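Local atomic coordinates of type IV secretion system protein VirB11 (PDB entry 2GZA), a protein that hydrolyses ATP as the hexameric, cytoplasmic P-loop ATPase of the type IV secretion system of Brucella suis. Residues C[30-35]-C[58-63]; C[186-191]-C[283-288]. One frame throughout, in Å; residues are numbered along the deposited sequence.

Contact 1 of 2, residues C[30-35]-C[58-63]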
loop_
_atom_site.group_PDB
_atom_site.type_symbol
_atom_site.label_atom_id
_atom_site.label_comp_id
_atom_site.label_asym_id
_atom_site.label_seq_id
_atom_site.Cartn_x
_atom_site.Cartn_y
_atom_site.Cartn_z
ATOM N N ARG C 30 -31.127 42.080 -18.827
ATOM C CA ARG C 30 -30.735 43.335 -18.191
ATOM C C ARG C 30 -31.565 43.699 -16.954
ATOM O O ARG C 30 -30.986 44.048 -15.929
ATOM C CB ARG C 30 -30.730 44.462 -19.235
ATOM C CG ARG C 30 -29.691 45.565 -19.006
ATOM C CD ARG C 30 -28.346 45.282 -19.693
ATOM N NE ARG C 30 -27.550 44.261 -19.010
ATOM C CZ ARG C 30 -26.891 44.455 -17.872
ATOM N NH1 ARG C 30 -26.932 45.634 -17.268
ATOM N NH2 ARG C 30 -26.196 43.468 -17.324
ATOM N N PRO C 31 -32.909 43.605 -17.037
ATOM C CA PRO C 31 -33.754 43.916 -15.873
ATOM C C PRO C 31 -33.412 43.123 -14.609
ATOM O O PRO C 31 -33.343 43.716 -13.527
ATOM C CB PRO C 31 -35.163 43.573 -16.368
ATOM C CG PRO C 31 -35.086 43.741 -17.841
ATOM C CD PRO C 31 -33.726 43.250 -18.213
ATOM N N TRP C 32 -33.187 41.815 -14.758
ATOM C CA TRP C 32 -32.889 40.934 -13.631
ATOM C C TRP C 32 -31.451 41.093 -13.160
ATOM O O TRP C 32 -31.154 40.970 -11.971
ATOM C CB TRP C 32 -33.157 39.475 -14.013
ATOM C CG TRP C 32 -34.573 39.236 -14.410
ATOM C CD1 TRP C 32 -35.611 38.933 -13.586
ATOM C CD2 TRP C 32 -35.116 39.297 -15.731
ATOM N NE1 TRP C 32 -36.768 38.796 -14.310
ATOM C CE2 TRP C 32 -36.490 39.014 -15.630
ATOM C CE3 TRP C 32 -34.575 39.566 -16.989
ATOM C CZ2 TRP C 32 -37.330 38.985 -16.738
ATOM C CZ3 TRP C 32 -35.409 39.539 -18.089
ATOM C CH2 TRP C 32 -36.771 39.252 -17.957
ATOM N N LEU C 33 -30.566 41.368 -14.108
ATOM C CA LEU C 33 -29.142 41.522 -13.830
ATOM C C LEU C 33 -28.835 42.795 -13.035
ATOM O O LEU C 33 -27.868 42.833 -12.273
ATOM C CB LEU C 33 -28.314 41.463 -15.125
ATOM C CG LEU C 33 -28.196 40.112 -15.861
ATOM C CD1 LEU C 33 -27.435 40.218 -17.175
ATOM C CD2 LEU C 33 -27.579 39.024 -14.995
ATOM N N ASP C 34 -29.668 43.820 -13.203
ATOM C CA ASP C 34 -29.462 45.109 -12.542
ATOM C C ASP C 34 -30.186 45.255 -11.199
ATOM O O ASP C 34 -29.816 46.113 -10.381
ATOM C CB ASP C 34 -29.845 46.260 -13.486
ATOM C CG ASP C 34 -28.948 46.345 -14.716
ATOM O OD1 ASP C 34 -27.761 45.966 -14.629
ATOM O OD2 ASP C 34 -29.428 46.798 -15.774
ATOM N N ASP C 35 -31.206 44.427 -10.978
ATOM C CA ASP C 35 -31.974 44.477 -9.742
ATOM C C ASP C 35 -31.162 43.873 -8.598
ATOM O O ASP C 35 -30.849 42.676 -8.622
ATOM C CB ASP C 35 -33.313 43.762 -9.915
ATOM C CG ASP C 35 -34.335 44.179 -8.875
ATOM O OD1 ASP C 35 -35.507 44.368 -9.258
ATOM O OD2 ASP C 35 -33.976 44.314 -7.681
ATOM N N GLU C 58 -38.841 32.785 -8.973
ATOM C CA GLU C 58 -39.908 33.520 -9.642
ATOM C C GLU C 58 -39.821 33.284 -11.138
ATOM O O GLU C 58 -38.730 33.298 -11.704
ATOM C CB GLU C 58 -39.798 35.022 -9.357
ATOM C CG GLU C 58 -39.610 35.392 -7.893
ATOM C CD GLU C 58 -39.928 36.845 -7.613
ATOM O OE1 GLU C 58 -41.124 37.186 -7.498
ATOM O OE2 GLU C 58 -38.987 37.649 -7.496
ATOM N N TYR C 59 -40.971 33.072 -11.767
ATOM C CA TYR C 59 -41.047 32.848 -13.206
ATOM C C TYR C 59 -41.347 34.152 -13.954
ATOM O O TYR C 59 -42.184 34.933 -13.524
ATOM C CB TYR C 59 -42.107 31.772 -13.501
ATOM C CG TYR C 59 -42.488 31.626 -14.955
ATOM C CD1 TYR C 59 -41.740 30.825 -15.811
ATOM C CD2 TYR C 59 -43.601 32.289 -15.474
ATOM C CE1 TYR C 59 -42.084 30.683 -17.148
ATOM C CE2 TYR C 59 -43.949 32.158 -16.810
ATOM C CZ TYR C 59 -43.184 31.354 -17.640
ATOM O OH TYR C 59 -43.517 31.212 -18.964
ATOM N N TYR C 60 -40.650 34.377 -15.061
ATOM C CA TYR C 60 -40.933 35.501 -15.955
ATOM C C TYR C 60 -40.861 35.081 -17.411
ATOM O O TYR C 60 -39.923 34.401 -17.834
ATOM C CB TYR C 60 -39.983 36.668 -15.702
ATOM C CG TYR C 60 -40.141 37.286 -14.340
ATOM C CD1 TYR C 60 -39.257 36.976 -13.312
ATOM C CD2 TYR C 60 -41.189 38.166 -14.067
ATOM C CE1 TYR C 60 -39.398 37.536 -12.053
ATOM C CE2 TYR C 60 -41.336 38.731 -12.803
ATOM C CZ TYR C 60 -40.433 38.409 -11.806
ATOM O OH TYR C 60 -40.564 38.953 -10.557
ATOM N N ALA C 61 -41.864 35.491 -18.174
ATOM C CA ALA C 61 -41.927 35.180 -19.591
ATOM C C ALA C 61 -41.207 36.236 -20.416
ATOM O O ALA C 61 -41.538 37.430 -20.361
ATOM C CB ALA C 61 -43.372 35.020 -20.037
ATOM N N VAL C 62 -40.216 35.783 -21.179
ATOM C CA VAL C 62 -39.430 36.665 -22.027
ATOM C C VAL C 62 -39.419 36.080 -23.434
ATOM O O VAL C 62 -38.508 35.333 -23.788
ATOM C CB VAL C 62 -37.990 36.825 -21.515
ATOM C CG1 VAL C 62 -37.311 37.999 -22.210
ATOM C CG2 VAL C 62 -37.985 37.021 -20.015
ATOM N N PRO C 63 -40.456 36.388 -24.233
ATOM C CA PRO C 63 -40.513 35.804 -25.581
ATOM C C PRO C 63 -39.370 36.194 -26.522
ATOM O O PRO C 63 -38.951 35.361 -27.323
ATOM C CB PRO C 63 -41.884 36.249 -26.112
ATOM C CG PRO C 63 -42.673 36.615 -24.879
ATOM C CD PRO C 63 -41.648 37.203 -23.946
#
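Trp32, on the short helix 30-34, packs against Tyr60 and Val62 of the segment that carries strand 57-61, an outermost strand of the six-stranded antiparallel sheet. The pyrrole side of the indole leads: its NE1 lies 3.2 Å from Tyr60 CD1, with that carbon at the indole's edge and near its plane. The two aromatic groups are tilted by 53° between the five-membered ring and the phenol ring, whose centroids are 5.0 Å apart, so the rings meet obliquely. Further along the indole, CZ2 rests 3.7 Å from Tyr60 CB, and CH2 meets the CG2 methyl of Val62, which arrives from the opposite direction. Trp32 holds CG anti to its carbonyl carbon (chi1 -60°), which sends the indole out from the helix to the strand. Pro31 CB covers part of one indole face. No hydrogen bond crosses this surface contact. Trp32 also touches Val49 on the adjacent strand 48-52 and Val41 on the next one, 40-43, while its carbonyl O and that of Asp35 accept hydrogen bonds from Lys121. The arrangement is that of a short helix lying against an antiparallel sheet, joined to its edge strand through one tryptophan.

Contact 2 of 2, residues C[186-191]-C[283-288]. With SO4 (sulfate ion), chain F.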
loop_
_atom_site.group_PDB
_atom_site.type_symbol
_atom_site.label_atom_id
_atom_site.label_comp_id
_atom_site.label_asym_id
_atom_site.label_seq_id
_atom_site.Cartn_x
_atom_site.Cartn_y
_atom_site.Cartn_z
ATOM N N SER C 186 -37.131 -3.956 -12.189
ATOM C CA SER C 186 -37.965 -4.107 -11.003
ATOM C C SER C 186 -38.876 -2.898 -10.803
ATOM O O SER C 186 -39.724 -2.892 -9.910
ATOM C CB SER C 186 -37.110 -4.332 -9.760
ATOM O OG SER C 186 -36.245 -3.228 -9.544
ATOM N N GLY C 187 -38.697 -1.880 -11.636
ATOM C CA GLY C 187 -39.529 -0.682 -11.584
ATOM C C GLY C 187 -38.952 0.455 -10.755
ATOM O O GLY C 187 -39.698 1.294 -10.245
ATOM N N LYS C 188 -37.625 0.488 -10.629
ATOM C CA LYS C 188 -36.929 1.504 -9.837
ATOM C C LYS C 188 -37.232 2.907 -10.331
ATOM O O LYS C 188 -37.591 3.788 -9.551
ATOM C CB LYS C 188 -35.422 1.282 -9.881
ATOM C CG LYS C 188 -34.908 0.164 -9.002
ATOM C CD LYS C 188 -33.395 0.056 -9.088
ATOM C CE LYS C 188 -32.939 -0.915 -10.173
ATOM N NZ LYS C 188 -32.924 -0.329 -11.532
ATOM N N THR C 189 -37.079 3.099 -11.635
ATOM C CA THR C 189 -37.334 4.378 -12.294
ATOM C C THR C 189 -38.754 4.882 -12.048
ATOM O O THR C 189 -38.954 6.069 -11.797
ATOM C CB THR C 189 -37.070 4.261 -13.805
ATOM O OG1 THR C 189 -35.728 3.801 -14.016
ATOM C CG2 THR C 189 -37.267 5.599 -14.503
ATOM N N THR C 190 -39.729 3.980 -12.111
ATOM C CA THR C 190 -41.117 4.351 -11.880
ATOM C C THR C 190 -41.328 4.835 -10.448
ATOM O O THR C 190 -41.969 5.860 -10.234
ATOM C CB THR C 190 -42.087 3.195 -12.220
ATOM O OG1 THR C 190 -41.740 2.637 -13.491
ATOM C CG2 THR C 190 -43.521 3.692 -12.272
ATOM N N LEU C 191 -40.779 4.110 -9.477
ATOM C CA LEU C 191 -40.858 4.538 -8.081
ATOM C C LEU C 191 -40.138 5.877 -7.879
ATOM O O LEU C 191 -40.632 6.771 -7.186
ATOM C CB LEU C 191 -40.291 3.472 -7.145
ATOM C CG LEU C 191 -40.276 3.799 -5.649
ATOM C CD1 LEU C 191 -41.681 4.117 -5.129
ATOM C CD2 LEU C 191 -39.655 2.656 -4.865
ATOM N N SER C 283 -31.041 5.969 -8.153
ATOM C CA SER C 283 -31.275 4.533 -8.132
ATOM C C SER C 283 -29.978 3.739 -8.262
ATOM O O SER C 283 -28.932 4.284 -8.623
ATOM C CB SER C 283 -32.240 4.128 -9.235
ATOM O OG SER C 283 -31.585 4.142 -10.485
ATOM N N CYS C 284 -30.066 2.440 -7.985
ATOM C CA CYS C 284 -28.923 1.556 -8.048
ATOM C C CYS C 284 -29.415 0.117 -8.166
ATOM O O CYS C 284 -30.266 -0.310 -7.396
ATOM C CB CYS C 284 -28.075 1.745 -6.783
ATOM S SG CYS C 284 -26.577 0.747 -6.656
ATOM N N HIS C 285 -28.896 -0.624 -9.144
ATOM C CA HIS C 285 -29.139 -2.069 -9.232
ATOM C C HIS C 285 -28.499 -2.761 -8.044
ATOM O O HIS C 285 -27.284 -2.684 -7.874
ATOM C CB HIS C 285 -28.549 -2.662 -10.514
ATOM C CG HIS C 285 -29.065 -2.035 -11.766
ATOM N ND1 HIS C 285 -30.236 -2.435 -12.370
ATOM C CD2 HIS C 285 -28.567 -1.036 -12.527
ATOM C CE1 HIS C 285 -30.441 -1.701 -13.447
ATOM N NE2 HIS C 285 -29.441 -0.848 -13.567
ATOM N N ALA C 286 -29.318 -3.420 -7.228
ATOM C CA ALA C 286 -28.835 -4.181 -6.073
ATOM C C ALA C 286 -29.868 -5.209 -5.640
ATOM O O ALA C 286 -31.063 -5.021 -5.854
ATOM C CB ALA C 286 -28.475 -3.255 -4.923
ATOM N N GLY C 287 -29.400 -6.296 -5.037
ATOM C CA GLY C 287 -30.269 -7.388 -4.621
ATOM C C GLY C 287 -30.859 -7.235 -3.234
ATOM O O GLY C 287 -31.613 -8.097 -2.793
ATOM N N SER C 288 -30.501 -6.152 -2.544
ATOM C CA SER C 288 -31.054 -5.830 -1.231
ATOM C C SER C 288 -30.533 -4.469 -0.797
ATOM O O SER C 288 -29.731 -3.859 -1.496
ATOM C CB SER C 288 -30.700 -6.904 -0.197
ATOM O OG SER C 288 -29.308 -6.940 0.031
HETATM S S SO4 F . -35.540 -0.253 -13.677
HETATM O O1 SO4 F . -36.836 0.313 -14.026
HETATM O O2 SO4 F . -35.653 -0.925 -12.388
HETATM O O3 SO4 F . -35.113 -1.222 -14.686
HETATM O O4 SO4 F . -34.533 0.801 -13.606
#
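The chain runs from a loop into helix 188-196, with Gly187 at the N-cap, and the CA of Lys188 lies 6.6 Å from that of Ser283 on strand 281-285. This is the P-loop (Walker A) of the ATPase, whose residues 182-189 are predicted to bind ATP; here it holds a sulfate ion, probably from the crystallisation liquor. Across the contact Lys188 does the touching. Its CD passes 3.6 Å from Cys284 O and 4.2 Å from Ser283 CB, running over the end of the strand without a hydrogen bond to it. The chain is extended at chi2 and then bends at chi3 (-91°) and chi4 (82°), which turns the ammonium toward the sulfate, on the side where His285 lies. The Lys188 and His285 side chains cross at about a right angle, the imidazole lying obliquely beside NZ. Sulfate O2 is gripped by the backbone N of Lys188 at 3.0 Å, at an N-H...O angle of 156°, and more weakly by the N atoms of Ser186 and Gly187; the N of Gly185 also binds the ion. The amides at the helix start and the lysine charge probably stabilise the anion together, much as a P-loop holds a nucleotide phosphate. Ser283 OG is hydrogen-bonded to Ala259 O, and Ser275 of a neighbouring subunit packs on His285. Lys188 NZ bridges two oxygens of the sulfate, O2 and O4, each at 2.9 Å.

In the fold
Contact 1 is complete before contact 2 begins in the sequence, and the two lie on opposite sides of the chain's centre, their centres about 40 Å apart and their nearest atoms about 25 Å. They share no helix, strand or sheet. The 30-35/58-63 pair joins a short helix to the end strand of the antiparallel sheet built from residues 40-120, whereas the 186-191/283-288 pair sits where strand 281-285 runs beside strand 178-182, which leads into the P-loop, in the mixed sheet. Only the second lies at the predicted ATP site and is approached by another subunit. The two contacts thus belong to separate parts of the ATPase, a peripheral helix-sheet junction and the nucleotide-binding core.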